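Local atomic coordinates of coronin (Toxoplasma gondii, PDB entry 4OZU), a protein that probably binds actin filaments, and is represented here by its WD40 domain, a seven-bladed beta-propeller. Residues A19-L27 with L61-V72; S36-E44 with N316-A324. One frame throughout, in Å; residues are numbered along the deposited sequence.

Contact 1: A19-L27 with L61-V72; sequences AWKQQYSDL and LRLADIGRNPAV
Tyr24 lies across Ile66 and reaches to the turn at Leu63. Its CB is 4.1 Å from Leu61 CD2. A chi1 of -49° turns CG away from the carbonyl carbon and brings the ring over Ile66. One face rests on Ile66 CG1, 3.9 Å from the ring centroid and almost on the ring normal, a CH-pi contact. CE1 meets Ile66 CD1. CD2 and CE2 lie near Ile66 CA, CE2 at 3.7 Å. At the tip, Tyr24 OH donates a short bond of 2.5 Å to Leu63 O. It arrives in the carbonyl plane, on a lone pair, and Leu63 O lies at the ring edge. The ring is thus held by both its face and its hydroxyl.

Ile66 CD1 also touches Trp20 CE3 at 3.6 Å. Beside the ring, the backbones pair in parallel: Ser25 N gives Gly67 O a nearly straight bond of 3.1 Å, while those from Gly67 N to Gln23 O and from Asn69 N to Ser25 O are weak. Leu27 CD2 packs on Pro70 CG at 3.7 Å and meets Leu61 CD2 tip to tip. Leu344, Pro346, Leu336 and Ile46 also touch Tyr24. The short strand 67-68 forms the outer edge of a mixed sheet, next to strand 16-25, which in turn pairs antiparallel with strand 343-350.

Contact 2: S36-E44 with N316-A324; sequences SCGLAANTE and NFCFIPKLA. With ACT (acetate ion), chain C.
The backbones of Cys37-Leu39 and Asn316-Cys318 meet at a single bridge between Gly38 and Phe317, and the two segments run in the same direction from there. Phe317 N gives Cys37 O a bond of 2.8 Å, and Leu39 N gives Phe317 O one of 3.2 Å. Gly38 has a positive phi (114°), and its CA lies next to Asn316 OD1. Further on, the backbones run side by side without bridging, and side chains make the contact.

Cys37 CB sits over one face of the Phe317 ring, offset toward the rim, 3.6 Å from CZ. With chi1 at 53°, Cys37 SG stays on the same side of the ring, above it but farther off, a sulfur-aromatic contact. Leu39 crosses Asn316 at about a right angle, with CD2 on Asn316 CB; Asn316 ND2 hydrogen-bonds to Gln338 OE1.

Strands 40-41 and 317-319 are the innermost strands of two neighbouring propeller blades, so this contact lies at a blade interface near the centre of the ring. Cys318 SG packs between the two segments, 3.7 Å from Leu39 CB and 3.9 Å from Ala41 CB. Pro321 CG packs on Asn42 CA at 3.5 Å. Asn42 OD1 accepts from Glu44 N, an Asx turn, and also from Tyr45 N. Thr43 CG2 lies alongside Leu323, 3.8 Å from its CB. An acetate, probably from the crystallisation liquor, accepts a bond of 3.1 Å from Thr43 N to its OXT.

From the N terminus, the chain passes 19-27, 36-44 and 61-72, and far later 316-324. Contact 1 closes a short loop with 33 residues between its segments. Contact 2 closes a long one that spans 271 residues and most of the propeller. The two loops cross, because 36-44 lies within the first and 61-72 within the second. Strand 16-25 joins the sheet of strands 317-319, 331-339 and 343-350, so the N-terminal part completes the last blade. Contact 1 joins it to the segment after strand 58-62 of the first blade. Contact 2 links the same two blades nearer the centre. The contacts touch: Arg62 forms a salt bridge with Glu44, and Leu63 N probably bonds to Glu44 O.

Contact 1: A19-L27 with L61-V72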
loop_
_atom_site.group_PDB
_atom_site.type_symbol
_atom_site.label_atom_id
_atom_site.label_comp_id
_atom_site.label_asym_id
_atom_site.label_seq_id
_atom_site.Cartn_x
_atom_site.Cartn_y
_atom_site.Cartn_z
ATOM N N ALA A 19 -4.131 20.295 -0.045
ATOM C CA ALA A 19 -2.722 20.257 0.309
ATOM C C ALA A 19 -2.502 21.095 1.565
ATOM O O ALA A 19 -2.954 22.229 1.637
ATOM C CB ALA A 19 -1.867 20.774 -0.839
ATOM N N TRP A 20 -1.817 20.529 2.553
ATOM C CA TRP A 20 -1.494 21.263 3.770
ATOM C C TRP A 20 -0.589 22.453 3.480
ATOM O O TRP A 20 0.244 22.406 2.582
ATOM C CB TRP A 20 -0.795 20.362 4.782
ATOM C CG TRP A 20 -1.647 19.295 5.379
ATOM C CD1 TRP A 20 -2.755 18.717 4.832
ATOM C CD2 TRP A 20 -1.451 18.670 6.652
ATOM N NE1 TRP A 20 -3.260 17.761 5.688
ATOM C CE2 TRP A 20 -2.479 17.716 6.812
ATOM C CE3 TRP A 20 -0.506 18.821 7.670
ATOM C CZ2 TRP A 20 -2.585 16.922 7.951
ATOM C CZ3 TRP A 20 -0.614 18.031 8.798
ATOM C CH2 TRP A 20 -1.644 17.093 8.928
ATOM N N LYS A 21 -0.729 23.514 4.262
ATOM C CA LYS A 21 0.229 24.607 4.189
ATOM C C LYS A 21 1.558 24.130 4.774
ATOM O O LYS A 21 2.628 24.470 4.276
ATOM C CB LYS A 21 -0.293 25.841 4.923
ATOM C CG LYS A 21 -1.473 26.507 4.219
ATOM C CD LYS A 21 -1.055 27.171 2.907
ATOM C CE LYS A 21 -2.250 27.495 2.019
ATOM N NZ LYS A 21 -2.942 26.274 1.521
ATOM N N GLN A 22 1.474 23.327 5.831
ATOM C CA GLN A 22 2.657 22.766 6.465
ATOM C C GLN A 22 3.243 21.633 5.628
ATOM O O GLN A 22 2.527 20.974 4.875
ATOM C CB GLN A 22 2.324 22.249 7.863
ATOM C CG GLN A 22 1.972 23.342 8.862
ATOM C CD GLN A 22 1.524 22.778 10.197
ATOM O OE1 GLN A 22 2.308 22.692 11.142
ATOM N NE2 GLN A 22 0.253 22.391 10.281
ATOM N N GLN A 23 4.546 21.421 5.776
ATOM C CA GLN A 23 5.258 20.365 5.062
ATOM C C GLN A 23 6.325 19.755 5.956
ATOM O O GLN A 23 6.786 20.398 6.904
ATOM C CB GLN A 23 5.922 20.915 3.800
ATOM C CG GLN A 23 4.995 21.612 2.824
ATOM C CD GLN A 23 5.753 22.319 1.709
ATOM O OE1 GLN A 23 6.870 22.804 1.907
ATOM N NE2 GLN A 23 5.150 22.372 0.529
ATOM N N TYR A 24 6.722 18.523 5.647
ATOM C CA TYR A 24 7.971 17.979 6.152
ATOM C C TYR A 24 9.026 18.441 5.156
ATOM O O TYR A 24 9.014 18.009 4.007
ATOM C CB TYR A 24 7.931 16.451 6.267
ATOM C CG TYR A 24 6.701 15.918 6.972
ATOM C CD1 TYR A 24 5.507 15.728 6.285
ATOM C CD2 TYR A 24 6.734 15.602 8.327
ATOM C CE1 TYR A 24 4.380 15.240 6.924
ATOM C CE2 TYR A 24 5.615 15.117 8.978
ATOM C CZ TYR A 24 4.441 14.935 8.271
ATOM O OH TYR A 24 3.332 14.460 8.920
ATOM N N SER A 25 9.916 19.338 5.575
ATOM C CA SER A 25 10.848 19.962 4.639
ATOM C C SER A 25 12.307 19.853 5.085
ATOM O O SER A 25 12.604 19.393 6.190
ATOM C CB SER A 25 10.473 21.434 4.430
ATOM O OG SER A 25 10.619 22.184 5.622
ATOM N N ASP A 26 13.202 20.275 4.195
ATOM C CA ASP A 26 14.643 20.160 4.388
ATOM C C ASP A 26 15.066 18.709 4.592
ATOM O O ASP A 26 15.984 18.395 5.354
ATOM C CB ASP A 26 15.096 21.037 5.557
ATOM C CG ASP A 26 15.404 22.456 5.121
ATOM O OD1 ASP A 26 16.242 22.631 4.210
ATOM O OD2 ASP A 26 14.796 23.395 5.669
ATOM N N LEU A 27 14.387 17.824 3.877
ATOM C CA LEU A 27 14.743 16.417 3.872
ATOM C C LEU A 27 15.742 16.143 2.753
ATOM O O LEU A 27 15.951 16.985 1.888
ATOM C CB LEU A 27 13.497 15.553 3.695
ATOM C CG LEU A 27 12.351 15.805 4.681
ATOM C CD1 LEU A 27 11.160 14.916 4.323
ATOM C CD2 LEU A 27 12.798 15.564 6.115
ATOM N N LEU A 61 10.591 9.399 10.197
ATOM C CA LEU A 61 10.058 10.640 10.747
ATOM C C LEU A 61 8.841 10.336 11.597
ATOM O O LEU A 61 8.145 9.353 11.348
ATOM C CB LEU A 61 9.657 11.608 9.632
ATOM C CG LEU A 61 10.729 12.237 8.743
ATOM C CD1 LEU A 61 11.396 11.215 7.841
ATOM C CD2 LEU A 61 10.093 13.341 7.915
ATOM N N ARG A 62 8.571 11.177 12.585
ATOM C CA ARG A 62 7.303 11.091 13.294
ATOM C C ARG A 62 6.248 11.876 12.524
ATOM O O ARG A 62 6.463 13.029 12.154
ATOM C CB ARG A 62 7.434 11.611 14.725
ATOM C CG ARG A 62 8.313 10.728 15.603
ATOM C CD ARG A 62 8.183 11.057 17.085
ATOM N NE ARG A 62 6.823 10.830 17.575
ATOM C CZ ARG A 62 5.933 11.787 17.839
ATOM N NH1 ARG A 62 6.239 13.072 17.681
ATOM N NH2 ARG A 62 4.725 11.456 18.275
ATOM N N LEU A 63 5.111 11.228 12.278
ATOM C CA LEU A 63 4.000 11.829 11.550
ATOM C C LEU A 63 3.587 13.171 12.157
ATOM O O LEU A 63 3.274 14.120 11.438
ATOM C CB LEU A 63 2.815 10.854 11.537
ATOM C CG LEU A 63 1.572 11.213 10.729
ATOM C CD1 LEU A 63 1.886 11.309 9.258
ATOM C CD2 LEU A 63 0.492 10.174 10.973
ATOM N N ALA A 64 3.620 13.254 13.482
ATOM C CA ALA A 64 3.164 14.441 14.191
ATOM C C ALA A 64 4.150 15.608 14.101
ATOM O O ALA A 64 3.757 16.772 14.232
ATOM C CB ALA A 64 2.900 14.100 15.646
ATOM N N ASP A 65 5.423 15.303 13.881
ATOM C CA ASP A 65 6.464 16.328 13.922
ATOM C C ASP A 65 6.679 16.957 12.551
ATOM O O ASP A 65 7.738 16.812 11.938
ATOM C CB ASP A 65 7.772 15.732 14.446
ATOM C CG ASP A 65 7.686 15.338 15.914
ATOM O OD1 ASP A 65 6.825 15.892 16.635
ATOM O OD2 ASP A 65 8.484 14.477 16.347
ATOM N N ILE A 66 5.657 17.661 12.080
ATOM C CA ILE A 66 5.713 18.309 10.782
ATOM C C ILE A 66 6.524 19.599 10.892
ATOM O O ILE A 66 6.643 20.183 11.975
ATOM C CB ILE A 66 4.293 18.596 10.242
ATOM C CG1 ILE A 66 4.348 18.965 8.755
ATOM C CG2 ILE A 66 3.608 19.681 11.067
ATOM C CD1 ILE A 66 3.057 18.667 8.003
ATOM N N GLY A 67 7.095 20.028 9.772
ATOM C CA GLY A 67 7.860 21.261 9.724
ATOM C C GLY A 67 9.255 21.082 9.156
ATOM O O GLY A 67 9.573 20.061 8.540
ATOM N N ARG A 68 10.086 22.094 9.372
ATOM C CA ARG A 68 11.431 22.143 8.812
ATOM C C ARG A 68 12.406 21.274 9.595
ATOM O O ARG A 68 12.308 21.161 10.819
ATOM C CB ARG A 68 11.928 23.598 8.777
ATOM C CG ARG A 68 13.411 23.748 8.457
ATOM C CD ARG A 68 13.735 25.073 7.773
ATOM N NE ARG A 68 13.530 26.231 8.633
ATOM C CZ ARG A 68 13.755 27.488 8.258
ATOM N NH1 ARG A 68 14.190 27.759 7.035
ATOM N NH2 ARG A 68 13.544 28.478 9.108
ATOM N N ASN A 69 13.339 20.672 8.858
ATOM C CA ASN A 69 14.415 19.840 9.404
ATOM C C ASN A 69 13.992 19.007 10.612
ATOM O O ASN A 69 14.553 19.147 11.700
ATOM C CB ASN A 69 15.616 20.717 9.773
ATOM C CG ASN A 69 16.890 19.912 9.955
ATOM O OD1 ASN A 69 16.984 18.764 9.517
ATOM N ND2 ASN A 69 17.879 20.512 10.604
ATOM N N PRO A 70 12.994 18.135 10.420
ATOM C CA PRO A 70 12.496 17.285 11.504
ATOM C C PRO A 70 13.530 16.244 11.915
ATOM O O PRO A 70 14.493 16.020 11.181
ATOM C CB PRO A 70 11.259 16.628 10.892
ATOM C CG PRO A 70 11.559 16.574 9.440
ATOM C CD PRO A 70 12.358 17.810 9.132
ATOM N N ALA A 71 13.338 15.628 13.077
ATOM C CA ALA A 71 14.236 14.576 13.535
ATOM C C ALA A 71 14.079 13.339 12.662
ATOM O O ALA A 71 13.014 12.720 12.631
ATOM C CB ALA A 71 13.966 14.236 14.987
ATOM N N VAL A 72 15.146 12.993 11.951
ATOM C CA VAL A 72 15.148 11.821 11.087
ATOM C C VAL A 72 16.029 10.737 11.690
ATOM O O VAL A 72 17.254 10.859 11.711
ATOM C CB VAL A 72 15.648 12.161 9.669
ATOM C CG1 VAL A 72 15.532 10.946 8.760
ATOM C CG2 VAL A 72 14.859 13.325 9.094
#

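Contact 2: S36-E44 with N316-A324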
loop_
_atom_site.group_PDB
_atom_site.type_symbol
_atom_site.label_atom_id
_atom_site.label_comp_id
_atom_site.label_asym_id
_atom_site.label_seq_id
_atom_site.Cartn_x
_atom_site.Cartn_y
_atom_site.Cartn_z
ATOM N N SER A 36 7.378 0.294 -6.496
ATOM C CA SER A 36 6.445 0.501 -5.385
ATOM C C SER A 36 6.140 1.992 -5.202
ATOM O O SER A 36 6.770 2.837 -5.839
ATOM C CB SER A 36 7.011 -0.085 -4.090
ATOM O OG SER A 36 7.990 0.767 -3.528
ATOM N N CYS A 37 5.175 2.313 -4.343
ATOM C CA CYS A 37 4.741 3.700 -4.185
ATOM C C CYS A 37 5.874 4.581 -3.629
ATOM O O CYS A 37 5.942 5.768 -3.944
ATOM C CB CYS A 37 3.492 3.784 -3.302
ATOM S SG CYS A 37 3.603 2.978 -1.695
ATOM N N GLY A 38 6.769 3.996 -2.836
ATOM C CA GLY A 38 8.008 4.660 -2.455
ATOM C C GLY A 38 8.130 5.006 -0.982
ATOM O O GLY A 38 9.224 4.957 -0.419
ATOM N N LEU A 39 7.012 5.361 -0.360
ATOM C CA LEU A 39 6.997 5.716 1.050
ATOM C C LEU A 39 6.144 4.732 1.826
ATOM O O LEU A 39 5.463 3.881 1.249
ATOM C CB LEU A 39 6.457 7.140 1.256
ATOM C CG LEU A 39 7.013 8.240 0.357
ATOM C CD1 LEU A 39 6.274 9.549 0.614
ATOM C CD2 LEU A 39 8.504 8.416 0.582
ATOM N N ALA A 40 6.189 4.857 3.144
ATOM C CA ALA A 40 5.330 4.089 4.026
ATOM C C ALA A 40 5.016 4.914 5.266
ATOM O O ALA A 40 5.792 5.782 5.660
ATOM C CB ALA A 40 5.983 2.780 4.413
ATOM N N ALA A 41 3.860 4.657 5.863
ATOM C CA ALA A 41 3.488 5.327 7.098
ATOM C C ALA A 41 2.575 4.433 7.914
ATOM O O ALA A 41 1.808 3.645 7.358
ATOM C CB ALA A 41 2.805 6.666 6.802
ATOM N N ASN A 42 2.678 4.530 9.235
ATOM C CA ASN A 42 1.675 3.939 10.105
ATOM C C ASN A 42 1.074 5.066 10.945
ATOM O O ASN A 42 1.089 6.217 10.512
ATOM C CB ASN A 42 2.259 2.790 10.948
ATOM C CG ASN A 42 3.341 3.228 11.933
ATOM O OD1 ASN A 42 3.640 4.414 12.099
ATOM N ND2 ASN A 42 3.924 2.243 12.607
ATOM N N THR A 43 0.524 4.768 12.114
ATOM C CA THR A 43 -0.167 5.809 12.865
ATOM C C THR A 43 0.800 6.779 13.537
ATOM O O THR A 43 0.378 7.825 14.018
ATOM C CB THR A 43 -1.094 5.220 13.942
ATOM O OG1 THR A 43 -0.338 4.406 14.846
ATOM C CG2 THR A 43 -2.194 4.391 13.297
ATOM N N GLU A 44 2.090 6.439 13.548
ATOM C CA GLU A 44 3.090 7.206 14.297
ATOM C C GLU A 44 4.237 7.708 13.425
ATOM O O GLU A 44 4.726 8.824 13.625
ATOM C CB GLU A 44 3.658 6.345 15.430
ATOM C CG GLU A 44 4.703 7.018 16.314
ATOM C CD GLU A 44 4.086 7.895 17.382
ATOM O OE1 GLU A 44 2.853 8.099 17.351
ATOM O OE2 GLU A 44 4.835 8.375 18.261
ATOM N N ASN A 316 7.407 10.146 -5.077
ATOM C CA ASN A 316 7.029 8.952 -4.337
ATOM C C ASN A 316 5.824 9.312 -3.487
ATOM O O ASN A 316 5.523 10.491 -3.298
ATOM C CB ASN A 316 8.158 8.445 -3.431
ATOM C CG ASN A 316 9.361 7.938 -4.200
ATOM O OD1 ASN A 316 9.307 6.889 -4.847
ATOM N ND2 ASN A 316 10.468 8.661 -4.102
ATOM N N PHE A 317 5.137 8.314 -2.955
ATOM C CA PHE A 317 4.000 8.606 -2.100
ATOM C C PHE A 317 3.604 7.419 -1.239
ATOM O O PHE A 317 4.104 6.306 -1.402
ATOM C CB PHE A 317 2.805 9.033 -2.950
ATOM C CG PHE A 317 2.113 7.888 -3.612
ATOM C CD1 PHE A 317 2.573 7.381 -4.817
ATOM C CD2 PHE A 317 1.009 7.305 -3.018
ATOM C CE1 PHE A 317 1.937 6.317 -5.413
ATOM C CE2 PHE A 317 0.378 6.235 -3.612
ATOM C CZ PHE A 317 0.836 5.747 -4.806
ATOM N N CYS A 318 2.703 7.688 -0.304
ATOM C CA CYS A 318 1.985 6.646 0.407
ATOM C C CYS A 318 0.751 7.298 0.992
ATOM O O CYS A 318 0.611 8.521 0.948
ATOM C CB CYS A 318 2.833 6.003 1.507
ATOM S SG CYS A 318 3.130 7.079 2.945
ATOM N N PHE A 319 -0.143 6.476 1.517
ATOM C CA PHE A 319 -1.303 6.962 2.250
ATOM C C PHE A 319 -1.169 6.516 3.695
ATOM O O PHE A 319 -0.538 5.496 3.970
ATOM C CB PHE A 319 -2.600 6.424 1.642
ATOM C CG PHE A 319 -3.036 7.147 0.400
ATOM C CD1 PHE A 319 -2.316 7.031 -0.774
ATOM C CD2 PHE A 319 -4.177 7.928 0.408
ATOM C CE1 PHE A 319 -2.722 7.689 -1.916
ATOM C CE2 PHE A 319 -4.587 8.586 -0.729
ATOM C CZ PHE A 319 -3.858 8.465 -1.892
ATOM N N ILE A 320 -1.763 7.267 4.615
ATOM C CA ILE A 320 -1.687 6.923 6.029
ATOM C C ILE A 320 -2.796 5.944 6.373
ATOM O O ILE A 320 -3.768 5.813 5.625
ATOM C CB ILE A 320 -1.794 8.174 6.943
ATOM C CG1 ILE A 320 -3.192 8.801 6.862
ATOM C CG2 ILE A 320 -0.707 9.179 6.580
ATOM C CD1 ILE A 320 -3.394 9.980 7.822
ATOM N N PRO A 321 -2.663 5.253 7.510
ATOM C CA PRO A 321 -3.737 4.331 7.889
ATOM C C PRO A 321 -4.992 5.074 8.314
ATOM O O PRO A 321 -4.909 6.224 8.738
ATOM C CB PRO A 321 -3.146 3.554 9.072
ATOM C CG PRO A 321 -1.680 3.805 9.019
ATOM C CD PRO A 321 -1.515 5.160 8.424
ATOM N N LYS A 322 -6.132 4.408 8.215
ATOM C CA LYS A 322 -7.408 5.000 8.616
ATOM C C LYS A 322 -7.378 5.468 10.064
ATOM O O LYS A 322 -7.930 6.511 10.387
ATOM C CB LYS A 322 -8.543 3.995 8.420
ATOM C CG LYS A 322 -9.912 4.493 8.846
ATOM C CD LYS A 322 -10.398 5.667 8.003
ATOM C CE LYS A 322 -10.632 5.252 6.564
ATOM N NZ LYS A 322 -11.423 6.254 5.803
ATOM N N LEU A 323 -6.736 4.702 10.937
ATOM C CA LEU A 323 -6.709 5.036 12.360
ATOM C C LEU A 323 -6.042 6.374 12.628
ATOM O O LEU A 323 -6.240 6.965 13.690
ATOM C CB LEU A 323 -5.990 3.952 13.160
ATOM C CG LEU A 323 -6.741 2.637 13.372
ATOM C CD1 LEU A 323 -5.820 1.626 14.031
ATOM C CD2 LEU A 323 -7.995 2.834 14.200
ATOM N N ALA A 324 -5.257 6.852 11.667
ATOM C CA ALA A 324 -4.491 8.078 11.845
ATOM C C ALA A 324 -5.201 9.345 11.342
ATOM O O ALA A 324 -4.718 10.450 11.583
ATOM C CB ALA A 324 -3.144 7.941 11.148
HETATM C C ACT C . 0.092 1.132 14.135
HETATM O O ACT C . 0.015 1.593 15.292
HETATM O OXT ACT C . 0.004 1.961 13.207
HETATM C CH3 ACT C . 0.273 -0.333 13.878
#